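Local coordinates for protein halogenase PltM (Pseudomonas fluorescens, PDB 6BZN) that halogenates phenolic substrates, with unusual versatility toward substrate and halide, as a member of the FAD-dependent halogenases, at residues P465-E468 and S469-R472; D409-L412 and W413-H417; R387-L390 and N391-T395. One frame throughout, in Å; residues are numbered along the deposited sequence.

Interaction 1: residues P465-E468 and S469-R472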
loop_
_atom_site.group_PDB
_atom_site.type_symbol
_atom_site.label_atom_id
_atom_site.label_comp_id
_atom_site.label_asym_id
_atom_site.label_seq_id
_atom_site.Cartn_x
_atom_site.Cartn_y
_atom_site.Cartn_z
ATOM N N PRO A 465 -9.024 -1.083 -21.218
ATOM C CA PRO A 465 -7.950 -0.851 -22.194
ATOM C C PRO A 465 -7.673 0.642 -22.464
ATOM O O PRO A 465 -6.524 1.029 -22.668
ATOM C CB PRO A 465 -8.442 -1.565 -23.461
ATOM C CG PRO A 465 -9.494 -2.511 -23.006
ATOM C CD PRO A 465 -10.102 -1.932 -21.766
ATOM N N ALA A 466 -8.705 1.476 -22.447
ATOM C CA ALA A 466 -8.516 2.909 -22.649
ATOM C C ALA A 466 -7.661 3.524 -21.536
ATOM O O ALA A 466 -6.717 4.282 -21.819
ATOM C CB ALA A 466 -9.851 3.632 -22.755
ATOM N N TYR A 467 -7.956 3.184 -20.282
ATOM C CA TYR A 467 -7.143 3.719 -19.187
ATOM C C TYR A 467 -5.693 3.251 -19.304
ATOM O O TYR A 467 -4.768 4.046 -19.153
ATOM C CB TYR A 467 -7.668 3.393 -17.769
ATOM C CG TYR A 467 -6.661 3.934 -16.800
ATOM C CD1 TYR A 467 -6.559 5.304 -16.590
ATOM C CD2 TYR A 467 -5.680 3.116 -16.247
ATOM C CE1 TYR A 467 -5.566 5.836 -15.786
ATOM C CE2 TYR A 467 -4.673 3.641 -15.451
ATOM C CZ TYR A 467 -4.627 4.998 -15.214
ATOM O OH TYR A 467 -3.647 5.547 -14.422
ATOM N N GLU A 468 -5.481 1.972 -19.574
ATOM C CA GLU A 468 -4.116 1.456 -19.607
ATOM C C GLU A 468 -3.310 2.040 -20.765
ATOM O O GLU A 468 -2.090 2.175 -20.670
ATOM C CB GLU A 468 -4.113 -0.068 -19.567
ATOM C CG GLU A 468 -4.793 -0.655 -18.322
ATOM C CD GLU A 468 -4.270 -0.122 -16.971
ATOM O OE1 GLU A 468 -3.112 0.338 -16.891
ATOM O OE2 GLU A 468 -5.019 -0.189 -15.961
ATOM N N SER A 469 -4.001 2.421 -21.840
ATOM C CA SER A 469 -3.400 3.226 -22.913
ATOM C C SER A 469 -2.952 4.609 -22.403
ATOM O O SER A 469 -1.825 5.061 -22.695
ATOM C CB SER A 469 -4.394 3.379 -24.079
ATOM O OG SER A 469 -3.908 4.312 -25.035
ATOM N N LEU A 470 -3.821 5.286 -21.651
ATOM C CA LEU A 470 -3.458 6.563 -21.034
ATOM C C LEU A 470 -2.255 6.411 -20.105
ATOM O O LEU A 470 -1.311 7.201 -20.180
ATOM C CB LEU A 470 -4.637 7.187 -20.276
ATOM C CG LEU A 470 -4.348 8.408 -19.408
ATOM C CD1 LEU A 470 -3.856 9.595 -20.218
ATOM C CD2 LEU A 470 -5.604 8.765 -18.623
ATOM N N PHE A 471 -2.286 5.382 -19.248
ATOM C CA PHE A 471 -1.208 5.183 -18.297
ATOM C C PHE A 471 0.124 4.920 -18.998
ATOM O O PHE A 471 1.109 5.566 -18.687
ATOM C CB PHE A 471 -1.557 4.056 -17.342
ATOM C CG PHE A 471 -0.519 3.813 -16.282
ATOM C CD1 PHE A 471 -0.466 4.612 -15.165
ATOM C CD2 PHE A 471 0.395 2.772 -16.411
ATOM C CE1 PHE A 471 0.467 4.382 -14.177
ATOM C CE2 PHE A 471 1.340 2.537 -15.423
ATOM C CZ PHE A 471 1.383 3.340 -14.312
ATOM N N ARG A 472 0.133 3.998 -19.958
ATOM C CA ARG A 472 1.342 3.649 -20.718
ATOM C C ARG A 472 1.946 4.889 -21.408
ATOM O O ARG A 472 3.131 5.199 -21.238
ATOM C CB ARG A 472 0.999 2.536 -21.728
ATOM C CG ARG A 472 2.137 2.010 -22.590
ATOM C CD ARG A 472 1.680 0.921 -23.569
ATOM N NE ARG A 472 0.457 1.258 -24.322
ATOM C CZ ARG A 472 0.383 2.095 -25.368
ATOM N NH1 ARG A 472 1.461 2.729 -25.843
ATOM N NH2 ARG A 472 -0.793 2.307 -25.952
#
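The first turns of helix 465-483 bring the Y467 ring against F471, one turn further on. CE2 of Y467 lies 3.7 Å from CB of F471, and the phenol oxygen OH of Y467 comes 3.4 Å from CD1 of the F471 ring, the two side chains crossing at a slant. A chi1 of 176° places CG of Y467 beside its carbonyl carbon and tips the ring forward along the helix; its other side reaches L470, where CE1 of Y467 sits 4.1 Å from CD2 of L470. The same turn is closed in the backbone by F471 N donating to Y467 O at 2.8 Å, next to the bond from L470 N to A466 O. E468 runs alongside F471, its carboxylate turned 64° from that ring, while OE2 of E468 bonds to the hydroxyl of S461. An alanine in place of Y467 removes the ring, which would probably leave a gap beside F471 and L470 and the carbonyl of V419 without its phenol partner. That V419 bond ties the turn to helix 410-441, on which Y467 also touches S422 and L426; F471 packs on helix 383-406, and L470 also meets L498 and H502 of helix 488-502.

Interaction 2: residues D409-L412 and W413-H417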
loop_
_atom_site.group_PDB
_atom_site.type_symbol
_atom_site.label_atom_id
_atom_site.label_comp_id
_atom_site.label_asym_id
_atom_site.label_seq_id
_atom_site.Cartn_x
_atom_site.Cartn_y
_atom_site.Cartn_z
ATOM N N ASP A 409 7.576 20.280 -10.391
ATOM C CA ASP A 409 6.802 21.490 -10.701
ATOM C C ASP A 409 5.339 21.285 -10.314
ATOM O O ASP A 409 4.768 20.223 -10.584
ATOM C CB ASP A 409 6.924 21.767 -12.204
ATOM C CG ASP A 409 6.091 22.946 -12.655
ATOM O OD1 ASP A 409 6.458 24.085 -12.332
ATOM O OD2 ASP A 409 5.069 22.729 -13.331
ATOM N N PHE A 410 4.719 22.274 -9.667
ATOM C CA PHE A 410 3.349 22.075 -9.227
ATOM C C PHE A 410 2.378 21.859 -10.385
ATOM O O PHE A 410 1.555 20.956 -10.326
ATOM C CB PHE A 410 2.802 23.199 -8.343
ATOM C CG PHE A 410 1.342 23.031 -8.093
ATOM C CD1 PHE A 410 0.899 22.015 -7.254
ATOM C CD2 PHE A 410 0.402 23.779 -8.805
ATOM C CE1 PHE A 410 -0.457 21.787 -7.071
ATOM C CE2 PHE A 410 -0.957 23.557 -8.623
ATOM C CZ PHE A 410 -1.385 22.563 -7.760
ATOM N N HIS A 411 2.448 22.702 -11.426
ATOM C CA HIS A 411 1.525 22.553 -12.557
ATOM C C HIS A 411 1.651 21.151 -13.174
ATOM O O HIS A 411 0.641 20.490 -13.450
ATOM C CB HIS A 411 1.726 23.660 -13.613
ATOM C CG HIS A 411 0.814 23.532 -14.793
ATOM N ND1 HIS A 411 -0.553 23.701 -14.697
ATOM C CD2 HIS A 411 1.065 23.229 -16.090
ATOM C CE1 HIS A 411 -1.102 23.501 -15.883
ATOM N NE2 HIS A 411 -0.145 23.206 -16.742
ATOM N N LEU A 412 2.882 20.679 -13.337
ATOM C CA LEU A 412 3.131 19.330 -13.847
ATOM C C LEU A 412 2.512 18.287 -12.911
ATOM O O LEU A 412 1.810 17.372 -13.374
ATOM C CB LEU A 412 4.632 19.090 -14.038
ATOM C CG LEU A 412 5.093 17.703 -14.508
ATOM C CD1 LEU A 412 4.417 17.298 -15.800
ATOM C CD2 LEU A 412 6.605 17.697 -14.653
ATOM N N TRP A 413 2.729 18.447 -11.606
ATOM C CA TRP A 413 2.111 17.542 -10.637
ATOM C C TRP A 413 0.588 17.548 -10.787
ATOM O O TRP A 413 -0.049 16.497 -10.816
ATOM C CB TRP A 413 2.493 17.851 -9.187
ATOM C CG TRP A 413 1.781 16.933 -8.296
ATOM C CD1 TRP A 413 0.649 17.191 -7.577
ATOM C CD2 TRP A 413 2.065 15.551 -8.115
ATOM N NE1 TRP A 413 0.234 16.053 -6.937
ATOM C CE2 TRP A 413 1.089 15.032 -7.247
ATOM C CE3 TRP A 413 3.067 14.700 -8.591
ATOM C CZ2 TRP A 413 1.091 13.696 -6.833
ATOM C CZ3 TRP A 413 3.073 13.377 -8.183
ATOM C CH2 TRP A 413 2.084 12.882 -7.315
ATOM N N ASN A 414 0.009 18.741 -10.883
ATOM C CA ASN A 414 -1.443 18.865 -10.986
ATOM C C ASN A 414 -1.957 18.077 -12.190
ATOM O O ASN A 414 -2.895 17.284 -12.055
ATOM C CB ASN A 414 -1.830 20.361 -11.035
ATOM C CG ASN A 414 -3.323 20.595 -11.150
ATOM O OD1 ASN A 414 -4.144 19.726 -10.875
ATOM N ND2 ASN A 414 -3.682 21.807 -11.579
ATOM N N VAL A 415 -1.321 18.240 -13.355
ATOM C CA VAL A 415 -1.744 17.487 -14.533
ATOM C C VAL A 415 -1.522 15.981 -14.304
ATOM O O VAL A 415 -2.423 15.165 -14.527
ATOM C CB VAL A 415 -1.029 17.939 -15.828
ATOM C CG1 VAL A 415 -1.551 17.142 -16.998
ATOM C CG2 VAL A 415 -1.281 19.428 -16.102
ATOM N N TRP A 416 -0.322 15.635 -13.839
ATOM C CA TRP A 416 0.042 14.228 -13.627
ATOM C C TRP A 416 -0.889 13.475 -12.669
ATOM O O TRP A 416 -1.244 12.327 -12.949
ATOM C CB TRP A 416 1.505 14.084 -13.173
ATOM C CG TRP A 416 1.808 12.707 -12.670
ATOM C CD1 TRP A 416 1.906 12.325 -11.375
ATOM C CD2 TRP A 416 1.962 11.524 -13.453
ATOM N NE1 TRP A 416 2.182 10.983 -11.292
ATOM C CE2 TRP A 416 2.206 10.463 -12.559
ATOM C CE3 TRP A 416 1.945 11.260 -14.828
ATOM C CZ2 TRP A 416 2.429 9.160 -12.992
ATOM C CZ3 TRP A 416 2.179 9.962 -15.260
ATOM C CH2 TRP A 416 2.408 8.925 -14.336
ATOM N N HIS A 417 -1.293 14.101 -11.568
ATOM C CA HIS A 417 -2.068 13.383 -10.546
ATOM C C HIS A 417 -3.394 12.844 -11.082
ATOM O O HIS A 417 -3.889 11.851 -10.577
ATOM C CB HIS A 417 -2.229 14.187 -9.246
ATOM C CG HIS A 417 -3.543 14.885 -9.081
ATOM N ND1 HIS A 417 -3.852 16.058 -9.738
ATOM C CD2 HIS A 417 -4.602 14.614 -8.281
ATOM C CE1 HIS A 417 -5.055 16.463 -9.370
ATOM N NE2 HIS A 417 -5.528 15.608 -8.481
HETATM O O HOH W 1 -1.911 24.104 -12.333
#
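F410 lays one face of its phenyl ring over CB of N414, with CZ of F410 4.0 Å from that carbon and the ring and amide planes 22° apart. This is the N-terminal turn of helix 410-441, and D409 is its N-cap: OD2 of D409 accepts from L412 N at 3.0 Å, approached on its anti side and 26° out of the carboxylate plane. One residue along, H411 and V415 form a CH-pi contact. The methyl CG2 of V415 stands 4.2 Å from the centroid of the H411 ring, 22° off its normal, because it points anti to the carbonyl carbon of V415, back along the helix. In the plane of that imidazole a water meets ND1 of H411 at 2.8 Å and accepts from ND2 of N414. The amide of N414 has partners beyond the water: ND2 gives to the carbonyl of I514, and OD1 takes from NH2 of R418, one turn on, which should fix its rotation. W413 and W416 lean on helix 383-406, where NE1 of W416 bonds to S403. CB of H417 stands over one face of the W413 indole, toward its rim, and ND1 of H417 donates to N414 O at 2.8 Å.

Interaction 3: residues R387-L390 and N391-T395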
loop_
_atom_site.group_PDB
_atom_site.type_symbol
_atom_site.label_atom_id
_atom_site.label_comp_id
_atom_site.label_asym_id
_atom_site.label_seq_id
_atom_site.Cartn_x
_atom_site.Cartn_y
_atom_site.Cartn_z
ATOM N N ARG A 387 1.509 -13.759 -11.718
ATOM C CA ARG A 387 1.217 -12.789 -12.760
ATOM C C ARG A 387 0.646 -11.500 -12.170
ATOM O O ARG A 387 1.126 -10.421 -12.487
ATOM C CB ARG A 387 0.275 -13.384 -13.806
ATOM C CG ARG A 387 -0.167 -12.397 -14.874
ATOM C CD ARG A 387 -0.905 -13.117 -15.989
ATOM N NE ARG A 387 -1.566 -12.186 -16.910
ATOM C CZ ARG A 387 -2.861 -12.190 -17.244
ATOM N NH1 ARG A 387 -3.718 -13.081 -16.754
ATOM N NH2 ARG A 387 -3.312 -11.277 -18.109
ATOM N N HIS A 388 -0.365 -11.612 -11.312
ATOM C CA HIS A 388 -0.870 -10.439 -10.602
ATOM C C HIS A 388 0.246 -9.699 -9.831
ATOM O O HIS A 388 0.427 -8.497 -10.009
ATOM C CB HIS A 388 -2.007 -10.790 -9.643
ATOM C CG HIS A 388 -2.275 -9.700 -8.662
ATOM N ND1 HIS A 388 -1.891 -9.777 -7.340
ATOM C CD2 HIS A 388 -2.762 -8.452 -8.843
ATOM C CE1 HIS A 388 -2.193 -8.644 -6.735
ATOM N NE2 HIS A 388 -2.712 -7.821 -7.629
ATOM N N CYS A 389 1.010 -10.413 -9.005
ATOM C CA CYS A 389 1.955 -9.742 -8.104
ATOM C C CYS A 389 3.082 -9.048 -8.859
ATOM O O CYS A 389 3.395 -7.870 -8.595
ATOM C CB CYS A 389 2.529 -10.700 -7.067
ATOM S SG CYS A 389 3.516 -9.805 -5.841
ATOM N N LEU A 390 3.665 -9.752 -9.826
ATOM C CA LEU A 390 4.781 -9.175 -10.580
ATOM C C LEU A 390 4.305 -7.994 -11.446
ATOM O O LEU A 390 4.992 -6.990 -11.523
ATOM C CB LEU A 390 5.512 -10.213 -11.432
ATOM C CG LEU A 390 6.130 -11.435 -10.721
ATOM C CD1 LEU A 390 7.247 -12.048 -11.572
ATOM C CD2 LEU A 390 6.619 -11.198 -9.297
ATOM N N ASN A 391 3.129 -8.117 -12.060
ATOM C CA ASN A 391 2.548 -6.996 -12.819
ATOM C C ASN A 391 2.245 -5.810 -11.917
ATOM O O ASN A 391 2.455 -4.663 -12.315
ATOM C CB ASN A 391 1.259 -7.400 -13.555
ATOM C CG ASN A 391 1.497 -8.307 -14.741
ATOM O OD1 ASN A 391 2.619 -8.637 -15.075
ATOM N ND2 ASN A 391 0.407 -8.721 -15.391
ATOM N N ALA A 392 1.726 -6.078 -10.721
ATOM C CA ALA A 392 1.429 -5.018 -9.739
ATOM C C ALA A 392 2.668 -4.212 -9.310
ATOM O O ALA A 392 2.637 -2.971 -9.272
ATOM C CB ALA A 392 0.741 -5.608 -8.532
ATOM N N VAL A 393 3.761 -4.916 -9.047
ATOM C CA VAL A 393 5.020 -4.285 -8.672
ATOM C C VAL A 393 5.578 -3.461 -9.848
ATOM O O VAL A 393 6.043 -2.328 -9.662
ATOM C CB VAL A 393 6.037 -5.337 -8.159
ATOM C CG1 VAL A 393 7.411 -4.720 -7.942
ATOM C CG2 VAL A 393 5.530 -5.950 -6.848
ATOM N N ALA A 394 5.500 -4.020 -11.055
ATOM C CA ALA A 394 5.935 -3.301 -12.258
ATOM C C ALA A 394 5.108 -2.019 -12.470
ATOM O O ALA A 394 5.664 -0.950 -12.689
ATOM C CB ALA A 394 5.844 -4.192 -13.478
ATOM N N THR A 395 3.789 -2.131 -12.361
ATOM C CA THR A 395 2.914 -0.959 -12.487
ATOM C C THR A 395 3.215 0.061 -11.404
ATOM O O THR A 395 3.303 1.247 -11.677
ATOM C CB THR A 395 1.433 -1.359 -12.438
ATOM O OG1 THR A 395 1.143 -2.157 -13.584
ATOM C CG2 THR A 395 0.509 -0.121 -12.453
HETATM O O HOH W 2 0.449 -10.430 -17.821
#
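Four consecutive i to i+4 bonds carry this run of helix 383-406, from N391 N to R387 O at 3.1 Å through to A394 N and L390 O at 3.0 Å. Beside the first of them, R387 and N391 pass each other at a slant, CG of R387 3.8 Å from ND2 of N391, with guanidinium and amide planes at 89°, nearly perpendicular. CG of N391 is anti to the carbonyl carbon (chi1 -72°), which folds the amide back over the preceding turn, its CG 3.1 Å from R387 O. A water joins the two polar ends: it accepts from NE of R387 at 2.8 Å, in the guanidinium plane, and from ND2 of N391 at 3.0 Å. The extended arginine chain also forms a salt bridge from NH1 to E384, and ND2 of N391 makes a weak bond to the carbonyl of P457. Next round the helix, one face of the H388 imidazole covers the methyl of A392, with NE2 of H388 4.2 Å from CB of A392; both side chains also touch T356 of helix 352-374, and NE2 of H388 bonds to a glycerol, probably from the crystallisation liquor. C389 and V393 touch loosely through SG and CG2; C389 also touches P340 and T343 of helix 340-343, and V393 touches I346. This is consistent with an amphipathic helix: R387 and N391 share a water on the outer side, while H388, C389, A392 and V393 are buried, V393 near Y326 and Q341, residues that contact FAD in another structure of this protein.

In the fold
The three contacts lie on three helices taken in chain order: interaction 3 on 383-406, interaction 2 on 410-441 and interaction 1 on 465-483. Interactions 1 and 3 touch directly, CZ of F471 lying 3.9 Å from T395 O, with centres about 16 Å apart. Interaction 2 meets neither; its nearest atoms are about 5 Å from interaction 1 and about 8 Å from interaction 3, although its own helix packs against both of theirs. Only interaction 3 approaches an annotated site: the V393 side chain is about 7 Å from that of Y326, an FAD contact in another structure, no FAD being bound here. Interactions 1 and 2 lie away from such sites.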